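Local coordinates for protein succinyl-CoA ligase (ADP-forming) subunit alpha (Methanosaeta concilii, PDB 6HXI) that binds coenzyme A and combines a CoA-ligase region with a citrate synthase-like C-terminal region in a single chain, at residues B[15-20]-B[26-31]; B[51-56]-B[62-67]; B[73-78]-B[101-106]; B[152-157]-B[180-185]. All coordinates share one frame; numbering follows the deposited sequence.

In the fold
Contacts 1, 2 and 3 gather around one mixed seven-stranded sheet, an α/β layer of the Rossmann type, and follow one another along the chain without overlap. The centres of contact 1 and contact 2 lie about 11 Å apart, and helix 22-34 touches the hairpin of contact 2. Contact 3 occupies the sheet face away from that helix, its centre about 17 Å from that of contact 1. Contact 4 comes last and joins the loop after strand 149-150 to helix 179-192, beside a second sheet; its centre is about 15 Å from that of contact 1, which it touches. Contact 1 thus adjoins all the others, and residues lining the coenzyme A pocket come from both sheet regions.

Contact 1. Residues B[15-20]-B[26-31]; sequences AFVYGY and QRMLDF
Val17 and Met28 meet where helix 22-34 lies over strand 15-18, with CG2 of Val17 3.9 Å from SD of Met28. This is the tight part of the contact. The two side chains run past one another in opposite directions, so the branch methyl of the valine meets the sulfur from the side. Met28 stretches straight out through CB, CG and SD and then bends at its last torsion (chi3 72°). That bend swings the terminal methyl toward the start of the strand, where Met28 CE comes 4.5 Å from Ala15 CB, a looser touch. Ala15, Val17 and Met28 are all buried, and Phe149 covers both Ala15 and Met28 on this side. The backbones stay well apart: the nearest pair, Val17 CA and Met28 CA, is separated by 9.8 Å, and the segments bury only 86 Å² together.

The looser, polar side is that of Gln26 and Arg27, both partly exposed, which turn toward different partners: Arg27 NH2 bonds Asn153 OD1, while Gln26 NE2 makes a weak bond of 3.0 Å to OD1 of the buried Asp30, one turn along. Asp30 OD2 also forms a salt bridge to Arg350 of the second subunit.

Both elements belong to the beta-alpha-beta unit formed by strand 15-18, helix 22-34 and strand 42-46. Because no hydrogen bond crosses between the segments, their mutual hold is apolar and hardly directional, which is consistent with helix and strand being fixed by shape and by the surrounding packing on Ile42 and Phe149.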
# COMPACT_ATOMS: atom_id res chain seq x y z
N ALA B 15 15.08 -18.86 -40.32
CA ALA B 15 16.30 -18.58 -39.60
C ALA B 15 16.12 -18.32 -38.11
O ALA B 15 15.03 -17.99 -37.66
CB ALA B 15 17.00 -17.37 -40.24
N PHE B 16 17.25 -18.42 -37.37
CA PHE B 16 17.36 -18.04 -35.99
C PHE B 16 18.26 -16.84 -35.98
O PHE B 16 19.20 -16.76 -36.76
CB PHE B 16 18.01 -19.13 -35.14
CG PHE B 16 17.30 -20.46 -35.08
CD1 PHE B 16 15.99 -20.54 -34.63
CD2 PHE B 16 17.97 -21.64 -35.37
CE1 PHE B 16 15.35 -21.78 -34.51
CE2 PHE B 16 17.32 -22.87 -35.29
CZ PHE B 16 16.02 -22.94 -34.83
N VAL B 17 17.95 -15.88 -35.13
CA VAL B 17 18.81 -14.73 -34.93
C VAL B 17 19.39 -14.94 -33.54
O VAL B 17 18.64 -14.94 -32.56
CB VAL B 17 18.05 -13.37 -35.06
CG1 VAL B 17 18.94 -12.20 -34.64
CG2 VAL B 17 17.54 -13.17 -36.49
N TYR B 18 20.69 -15.21 -33.46
CA TYR B 18 21.40 -15.37 -32.19
C TYR B 18 21.85 -13.97 -31.75
O TYR B 18 22.64 -13.31 -32.45
CB TYR B 18 22.62 -16.32 -32.31
CG TYR B 18 23.23 -16.62 -30.96
CD1 TYR B 18 24.08 -15.70 -30.34
CD2 TYR B 18 22.89 -17.77 -30.26
CE1 TYR B 18 24.58 -15.93 -29.07
CE2 TYR B 18 23.40 -18.01 -28.98
CZ TYR B 18 24.23 -17.08 -28.39
OH TYR B 18 24.75 -17.31 -27.15
N GLY B 19 21.33 -13.53 -30.61
CA GLY B 19 21.63 -12.23 -30.04
C GLY B 19 20.42 -11.33 -30.14
O GLY B 19 19.75 -11.32 -31.17
N TYR B 20 20.13 -10.57 -29.07
CA TYR B 20 18.97 -9.70 -29.03
C TYR B 20 19.18 -8.41 -29.80
O TYR B 20 19.36 -7.35 -29.22
CB TYR B 20 18.51 -9.45 -27.58
CG TYR B 20 17.05 -9.05 -27.47
CD1 TYR B 20 16.06 -9.77 -28.13
CD2 TYR B 20 16.67 -7.93 -26.73
CE1 TYR B 20 14.72 -9.38 -28.06
CE2 TYR B 20 15.33 -7.56 -26.64
CZ TYR B 20 14.36 -8.31 -27.27
OH TYR B 20 13.04 -7.93 -27.20
N GLN B 26 13.98 -6.45 -36.87
CA GLN B 26 13.01 -5.64 -37.60
C GLN B 26 13.36 -5.47 -39.10
O GLN B 26 12.45 -5.52 -39.92
CB GLN B 26 12.78 -4.26 -36.92
CG GLN B 26 11.56 -3.51 -37.51
CD GLN B 26 10.28 -4.31 -37.38
OE1 GLN B 26 9.69 -4.42 -36.29
NE2 GLN B 26 9.84 -4.94 -38.45
N ARG B 27 14.65 -5.31 -39.43
CA ARG B 27 15.12 -5.15 -40.81
C ARG B 27 14.80 -6.39 -41.62
O ARG B 27 14.29 -6.27 -42.74
CB ARG B 27 16.63 -4.84 -40.85
CG ARG B 27 16.94 -3.44 -40.37
CD ARG B 27 18.26 -2.94 -40.87
NE ARG B 27 18.36 -1.50 -40.68
CZ ARG B 27 19.07 -0.94 -39.71
NH1 ARG B 27 19.11 0.38 -39.60
NH2 ARG B 27 19.73 -1.69 -38.84
N MET B 28 15.06 -7.59 -41.04
CA MET B 28 14.77 -8.85 -41.72
C MET B 28 13.26 -8.98 -42.02
O MET B 28 12.88 -9.22 -43.17
CB MET B 28 15.29 -10.05 -40.91
CG MET B 28 16.79 -10.18 -40.98
SD MET B 28 17.46 -11.52 -39.97
CE MET B 28 16.95 -12.94 -40.92
N LEU B 29 12.41 -8.72 -41.01
CA LEU B 29 10.96 -8.79 -41.15
C LEU B 29 10.43 -7.79 -42.17
O LEU B 29 9.54 -8.13 -42.95
CB LEU B 29 10.27 -8.58 -39.79
CG LEU B 29 10.52 -9.67 -38.77
CD1 LEU B 29 10.04 -9.23 -37.38
CD2 LEU B 29 9.85 -10.97 -39.18
N ASP B 30 11.01 -6.58 -42.18
CA ASP B 30 10.61 -5.52 -43.11
C ASP B 30 10.87 -5.94 -44.56
O ASP B 30 10.05 -5.67 -45.44
CB ASP B 30 11.34 -4.21 -42.76
CG ASP B 30 10.70 -3.38 -41.66
OD1 ASP B 30 9.62 -3.77 -41.17
OD2 ASP B 30 11.26 -2.32 -41.32
N PHE B 31 11.99 -6.63 -44.80
CA PHE B 31 12.37 -7.13 -46.13
C PHE B 31 11.40 -8.23 -46.57
O PHE B 31 10.91 -8.19 -47.68
CB PHE B 31 13.81 -7.65 -46.11
CG PHE B 31 14.34 -8.03 -47.48
CD1 PHE B 31 14.48 -7.07 -48.48
CD2 PHE B 31 14.69 -9.34 -47.77
CE1 PHE B 31 14.99 -7.42 -49.75
CE2 PHE B 31 15.18 -9.69 -49.04
CZ PHE B 31 15.33 -8.72 -50.01

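Contact 2. Residues B[51-56]-B[62-67]; sequences AGIHKA and EIILPM
A beta hairpin formed by strands 52-58 and 61-68 makes this contact, with an antiparallel ladder from Gly52-Met67 to Ala56-Ile63. Gly52, His54 and Ala56 each exchange two backbone hydrogen bonds with Met67, Leu65 and Ile63 respectively. Regularity varies along the ladder: Leu65 N to His54 O is 2.7 Å and almost straight (176° at the hydrogen), whereas Met67 N to Gly52 O, at 2.8 Å, bends to 131° and arrives from above the carbonyl plane.

On the face carrying Ile53, Lys55 and Ile64, CG2 of Ile53 lies 3.5 Å from CG2 of Ile64, and the two chains cross obliquely. Ile64 CD1 reaches over to Lys55 CB at 3.7 Å. The lysine chain folds back at its last two torsions, carrying NZ to 3.2 Å from Glu62 OE2, a salt bridge that meets the carboxylate 47° out of its plane. Thr353 of the second subunit ties down the same pair, its O accepting from Lys55 NZ and its OG1 bonding Glu62 OE1; Ile356 of that subunit covers the isoleucines.

The opposite face looks inward. His54 ND1 is hydrogen-bonded to Tyr20 OH with the two rings nearly perpendicular, and Ala56 packs on Leu29 of helix 22-34. Strand 52-58 is outermost in the sheet within this chain, while strand 61-68 runs parallel to its other neighbour, strand 42-46.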
# COMPACT_ATOMS: atom_id res chain seq x y z
N ALA B 51 14.66 -16.37 -22.02
CA ALA B 51 13.69 -17.04 -22.87
C ALA B 51 12.40 -16.19 -22.75
O ALA B 51 12.22 -15.46 -21.76
CB ALA B 51 13.42 -18.45 -22.36
N GLY B 52 11.55 -16.24 -23.77
CA GLY B 52 10.30 -15.51 -23.76
C GLY B 52 9.77 -15.18 -25.13
O GLY B 52 9.83 -15.99 -26.06
N ILE B 53 9.25 -13.96 -25.26
CA ILE B 53 8.69 -13.46 -26.51
C ILE B 53 9.31 -12.16 -26.91
O ILE B 53 9.81 -11.40 -26.06
CB ILE B 53 7.15 -13.35 -26.48
CG1 ILE B 53 6.64 -12.40 -25.35
CG2 ILE B 53 6.47 -14.70 -26.46
CD1 ILE B 53 5.13 -11.95 -25.53
N HIS B 54 9.27 -11.88 -28.22
CA HIS B 54 9.71 -10.63 -28.78
C HIS B 54 8.64 -10.15 -29.74
O HIS B 54 8.18 -10.91 -30.58
CB HIS B 54 11.06 -10.78 -29.46
CG HIS B 54 11.48 -9.56 -30.25
ND1 HIS B 54 11.86 -8.39 -29.63
CD2 HIS B 54 11.53 -9.38 -31.60
CE1 HIS B 54 12.15 -7.53 -30.61
NE2 HIS B 54 11.96 -8.09 -31.80
N LYS B 55 8.23 -8.91 -29.61
CA LYS B 55 7.22 -8.32 -30.50
C LYS B 55 7.89 -7.42 -31.53
O LYS B 55 8.73 -6.59 -31.20
CB LYS B 55 6.18 -7.56 -29.66
CG LYS B 55 5.05 -6.92 -30.47
CD LYS B 55 3.86 -6.48 -29.58
CE LYS B 55 4.22 -5.51 -28.49
NZ LYS B 55 4.96 -4.34 -29.02
N ALA B 56 7.52 -7.57 -32.79
CA ALA B 56 8.02 -6.79 -33.91
C ALA B 56 6.88 -6.53 -34.89
O ALA B 56 5.78 -7.07 -34.72
CB ALA B 56 9.14 -7.56 -34.61
N GLU B 62 1.53 -6.01 -35.77
CA GLU B 62 2.48 -6.52 -34.80
C GLU B 62 2.39 -8.03 -34.65
O GLU B 62 1.29 -8.58 -34.60
CB GLU B 62 2.33 -5.81 -33.48
CG GLU B 62 2.85 -4.39 -33.56
CD GLU B 62 2.91 -3.69 -32.22
OE1 GLU B 62 1.89 -3.71 -31.49
OE2 GLU B 62 4.00 -3.19 -31.86
N ILE B 63 3.54 -8.70 -34.61
CA ILE B 63 3.62 -10.16 -34.50
C ILE B 63 4.49 -10.58 -33.33
O ILE B 63 5.27 -9.77 -32.84
CB ILE B 63 4.05 -10.86 -35.85
CG1 ILE B 63 5.48 -10.47 -36.29
CG2 ILE B 63 3.01 -10.63 -36.97
CD1 ILE B 63 6.19 -11.55 -37.08
N ILE B 64 4.38 -11.83 -32.89
CA ILE B 64 5.17 -12.35 -31.77
C ILE B 64 6.18 -13.37 -32.27
O ILE B 64 5.82 -14.32 -32.95
CB ILE B 64 4.25 -12.91 -30.63
CG1 ILE B 64 3.28 -11.84 -30.03
CG2 ILE B 64 5.02 -13.62 -29.51
CD1 ILE B 64 3.83 -10.48 -29.70
N LEU B 65 7.43 -13.21 -31.88
CA LEU B 65 8.46 -14.20 -32.18
C LEU B 65 8.88 -14.87 -30.88
O LEU B 65 9.07 -14.17 -29.88
CB LEU B 65 9.70 -13.59 -32.87
CG LEU B 65 9.45 -13.01 -34.26
CD1 LEU B 65 10.72 -12.43 -34.81
CD2 LEU B 65 8.84 -14.04 -35.21
N PRO B 66 9.02 -16.21 -30.88
CA PRO B 66 9.50 -16.91 -29.68
C PRO B 66 11.00 -16.65 -29.46
O PRO B 66 11.73 -16.36 -30.40
CB PRO B 66 9.19 -18.37 -29.95
CG PRO B 66 9.15 -18.48 -31.43
CD PRO B 66 8.81 -17.15 -32.01
N MET B 67 11.44 -16.73 -28.20
CA MET B 67 12.80 -16.40 -27.83
C MET B 67 13.34 -17.45 -26.87
O MET B 67 12.72 -17.71 -25.83
CB MET B 67 12.78 -14.96 -27.27
CG MET B 67 14.13 -14.36 -27.06
SD MET B 67 13.95 -12.58 -26.76
CE MET B 67 13.35 -12.56 -25.09

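Contact 3. Residues B[73-78]-B[101-106]; sequences LAALAY and LKEDTI
Ala75 points its methyl from helix 71-77 straight at the turn that follows helix 93-102, where Glu103 and Thr105 receive it. CB of Ala75 lies 3.4 Å from Glu103 OE1 and 3.9 Å from Thr105 OG1, so it is flanked by two oxygens, one from the first and one from the third residue of the turn. The carboxylate does not present its plane edgewise: the methyl stands well out of the plane, and the OE1 side of the group makes the approach, with Glu103 CD 3.9 Å away and OE2 farther off. A kink at the second torsion of Glu103 (chi2 -58°) folds the chain back to bring the group there. Ile71 and Pro72 also touch this side chain, extending the same packing along helix 71-77.

Thr105 has a second task. Its OG1, lodged between the backbone N and the carbonyl carbon (chi1 56°), donates to a water at 2.8 Å; that water in turn donates to Tyr78 O at 2.7 Å. The hydroxyl thereby reaches the main chain just past the end of helix 71-77, and the water makes the polar link, since no direct hydrogen bond joins the segments. The tyrosine ring itself heads away, toward Pro66, leaving its CB beside Phe16.

Glu103 to Ile106 form a type I beta turn, closed weakly from Ile106 N to Glu103 O, and Lys133 NZ binds the carbonyls of Leu101 and Ile106. Ala74 and Ile106 both rest on Phe16, so helix and turn share one sheet face: a helix-to-strand connection, leading into strand 108-111, of the kind found in Rossmann-type α/β layers.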
# COMPACT_ATOMS: atom_id res chain seq x y z
N LEU B 73 17.85 -25.84 -27.89
CA LEU B 73 16.42 -25.73 -27.54
C LEU B 73 15.61 -25.13 -28.69
O LEU B 73 14.51 -25.61 -28.98
CB LEU B 73 16.20 -24.94 -26.25
CG LEU B 73 16.42 -25.70 -24.95
CD1 LEU B 73 16.53 -24.74 -23.78
CD2 LEU B 73 15.29 -26.69 -24.68
N ALA B 74 16.17 -24.11 -29.36
CA ALA B 74 15.53 -23.46 -30.51
C ALA B 74 15.47 -24.43 -31.67
O ALA B 74 14.41 -24.56 -32.28
CB ALA B 74 16.28 -22.20 -30.90
N ALA B 75 16.59 -25.13 -31.96
CA ALA B 75 16.70 -26.08 -33.07
C ALA B 75 15.68 -27.21 -32.95
O ALA B 75 15.02 -27.53 -33.93
CB ALA B 75 18.11 -26.63 -33.17
N LEU B 76 15.49 -27.74 -31.73
CA LEU B 76 14.51 -28.77 -31.44
C LEU B 76 13.06 -28.26 -31.62
O LEU B 76 12.21 -29.00 -32.10
CB LEU B 76 14.72 -29.34 -30.02
CG LEU B 76 14.10 -30.72 -29.78
CD1 LEU B 76 15.05 -31.83 -30.23
CD2 LEU B 76 13.73 -30.90 -28.33
N ALA B 77 12.79 -26.99 -31.26
CA ALA B 77 11.46 -26.41 -31.44
C ALA B 77 11.18 -26.04 -32.92
O ALA B 77 10.09 -26.28 -33.42
CB ALA B 77 11.29 -25.19 -30.55
N TYR B 78 12.19 -25.50 -33.63
CA TYR B 78 12.05 -25.10 -35.03
C TYR B 78 13.07 -25.83 -35.92
O TYR B 78 14.02 -25.19 -36.39
CB TYR B 78 12.10 -23.55 -35.18
CG TYR B 78 10.95 -22.87 -34.47
CD1 TYR B 78 9.71 -22.71 -35.10
CD2 TYR B 78 11.05 -22.50 -33.14
CE1 TYR B 78 8.62 -22.17 -34.43
CE2 TYR B 78 9.96 -21.98 -32.45
CZ TYR B 78 8.75 -21.79 -33.10
OH TYR B 78 7.67 -21.26 -32.42
N LEU B 101 26.81 -25.27 -35.71
CA LEU B 101 27.32 -26.19 -36.75
C LEU B 101 27.14 -27.67 -36.33
O LEU B 101 26.92 -28.53 -37.18
CB LEU B 101 28.80 -25.89 -37.09
CG LEU B 101 29.14 -24.59 -37.87
CD1 LEU B 101 30.65 -24.38 -37.97
CD2 LEU B 101 28.55 -24.59 -39.29
N LYS B 102 27.20 -27.95 -35.03
CA LYS B 102 27.00 -29.29 -34.47
C LYS B 102 25.52 -29.73 -34.52
O LYS B 102 25.23 -30.92 -34.42
CB LYS B 102 27.61 -29.41 -33.06
CG LYS B 102 29.15 -29.49 -33.09
CD LYS B 102 29.81 -28.99 -31.81
CE LYS B 102 31.30 -28.75 -32.00
NZ LYS B 102 31.93 -28.15 -30.79
N GLU B 103 24.59 -28.77 -34.72
CA GLU B 103 23.15 -29.03 -34.87
C GLU B 103 22.89 -29.59 -36.26
O GLU B 103 23.27 -28.94 -37.24
CB GLU B 103 22.32 -27.75 -34.67
CG GLU B 103 22.18 -27.29 -33.24
CD GLU B 103 21.57 -28.28 -32.27
OE1 GLU B 103 20.57 -28.95 -32.63
OE2 GLU B 103 22.11 -28.41 -31.14
N ASP B 104 22.23 -30.75 -36.35
CA ASP B 104 21.91 -31.43 -37.61
C ASP B 104 21.01 -30.63 -38.55
O ASP B 104 21.11 -30.80 -39.76
CB ASP B 104 21.30 -32.82 -37.33
CG ASP B 104 22.23 -33.81 -36.66
OD1 ASP B 104 23.44 -33.82 -37.00
OD2 ASP B 104 21.74 -34.60 -35.81
N THR B 105 20.16 -29.76 -38.00
CA THR B 105 19.20 -28.95 -38.78
C THR B 105 19.77 -27.64 -39.31
O THR B 105 19.19 -27.08 -40.24
CB THR B 105 17.93 -28.71 -37.98
OG1 THR B 105 18.28 -28.09 -36.74
CG2 THR B 105 17.12 -30.02 -37.76
N ILE B 106 20.89 -27.14 -38.75
CA ILE B 106 21.48 -25.88 -39.24
C ILE B 106 22.52 -26.18 -40.32
O ILE B 106 23.35 -27.08 -40.15
CB ILE B 106 21.99 -24.98 -38.08
CG1 ILE B 106 20.79 -24.45 -37.26
CG2 ILE B 106 22.84 -23.80 -38.57
CD1 ILE B 106 21.03 -24.37 -35.77
O HOH W 1 16.66 -25.84 -36.63

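Contact 4. Residues B[152-157]-B[180-185]; sequences GNTAGT and GMLNEA
Asn183 lays its side-chain amide against the backbone of Ala155. Three atoms of the amide sit at similar range: OD1 is 3.5 Å and CG 3.8 Å from Ala155 CA, while ND2 is 4.0 Å from Ala155 C. The alanine CA therefore lies over the amide plane. With CG anti to its own backbone N (chi1 -160°), the asparagine leaves the helix toward the loop, yet it gives no hydrogen bond to residues 152-157. Its two polar atoms are used elsewhere: ND2 donates to Ile342 O of the citrate lyase chain, and OD1 accepts from Asn160 ND2.

The loop face met here is a type II beta turn from Asn153 to Gly156, closed by Gly156 N to Asn153 O at 3.0 Å. Ala155 holds its third position with a positive phi of 78°, and Thr157, just after, caps helix 158-163 through OG1 to Asn160 N. Beside the amide, Leu182 brings CD2 to 3.8 Å from Thr154 CG2, methyl to methyl, with the two chains slanted across one another. The polar branch of Thr154 is turned instead to Ile151 O. Near the start of helix 179-192, Gly180 N binds a citrate anion, probably from the crystallisation liquor.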
# COMPACT_ATOMS: atom_id res chain seq x y z
N GLY B 152 20.42 -10.40 -41.42
CA GLY B 152 20.44 -9.29 -40.48
C GLY B 152 20.28 -7.91 -41.09
O GLY B 152 19.26 -7.60 -41.71
N ASN B 153 21.32 -7.10 -40.97
CA ASN B 153 21.34 -5.71 -41.47
C ASN B 153 21.73 -5.55 -42.93
O ASN B 153 21.80 -4.41 -43.40
CB ASN B 153 22.26 -4.87 -40.61
CG ASN B 153 21.79 -4.75 -39.17
OD1 ASN B 153 20.70 -4.27 -38.90
ND2 ASN B 153 22.64 -5.10 -38.22
N THR B 154 21.99 -6.66 -43.65
CA THR B 154 22.40 -6.55 -45.06
C THR B 154 21.45 -5.69 -45.88
O THR B 154 20.24 -5.96 -45.90
CB THR B 154 22.60 -7.91 -45.68
OG1 THR B 154 23.50 -8.64 -44.87
CG2 THR B 154 23.11 -7.84 -47.12
N ALA B 155 22.01 -4.66 -46.54
CA ALA B 155 21.36 -3.70 -47.45
C ALA B 155 20.57 -2.58 -46.75
O ALA B 155 19.80 -1.88 -47.39
CB ALA B 155 20.51 -4.40 -48.49
N GLY B 156 20.83 -2.39 -45.46
CA GLY B 156 20.34 -1.27 -44.67
C GLY B 156 18.86 -0.97 -44.58
O GLY B 156 18.08 -1.83 -44.18
N THR B 157 18.50 0.28 -44.84
CA THR B 157 17.11 0.75 -44.70
C THR B 157 16.18 0.24 -45.78
O THR B 157 16.64 -0.08 -46.88
CB THR B 157 17.07 2.30 -44.62
OG1 THR B 157 17.46 2.87 -45.87
CG2 THR B 157 17.97 2.85 -43.50
N GLY B 180 30.16 -2.98 -46.26
CA GLY B 180 29.69 -1.66 -46.71
C GLY B 180 29.73 -1.51 -48.22
O GLY B 180 28.83 -0.91 -48.83
N MET B 181 30.78 -2.09 -48.84
CA MET B 181 30.94 -2.07 -50.28
C MET B 181 29.98 -3.01 -50.96
O MET B 181 29.66 -2.78 -52.12
CB MET B 181 32.39 -2.33 -50.69
CG MET B 181 33.32 -1.16 -50.36
SD MET B 181 32.68 0.50 -50.72
CE MET B 181 32.41 0.39 -52.43
N LEU B 182 29.44 -4.01 -50.23
CA LEU B 182 28.40 -4.92 -50.73
C LEU B 182 27.12 -4.08 -50.95
O LEU B 182 26.43 -4.27 -51.95
CB LEU B 182 28.14 -6.08 -49.72
CG LEU B 182 26.95 -7.03 -49.96
CD1 LEU B 182 27.28 -8.08 -50.99
CD2 LEU B 182 26.56 -7.72 -48.68
N ASN B 183 26.87 -3.12 -50.07
CA ASN B 183 25.69 -2.26 -50.18
C ASN B 183 25.84 -1.23 -51.28
O ASN B 183 24.89 -0.97 -52.00
CB ASN B 183 25.31 -1.63 -48.84
CG ASN B 183 23.88 -1.14 -48.80
OD1 ASN B 183 23.04 -1.56 -49.60
ND2 ASN B 183 23.59 -0.26 -47.86
N GLU B 184 27.05 -0.67 -51.42
CA GLU B 184 27.36 0.25 -52.52
C GLU B 184 27.26 -0.52 -53.85
O GLU B 184 26.68 0.00 -54.81
CB GLU B 184 28.76 0.88 -52.34
CG GLU B 184 29.00 2.12 -53.20
CD GLU B 184 28.11 3.31 -52.88
OE1 GLU B 184 27.59 3.94 -53.83
OE2 GLU B 184 27.90 3.59 -51.68
N ALA B 185 27.77 -1.77 -53.88
CA ALA B 185 27.71 -2.63 -55.08
C ALA B 185 26.27 -2.93 -55.48
O ALA B 185 25.97 -2.90 -56.66
CB ALA B 185 28.47 -3.92 -54.85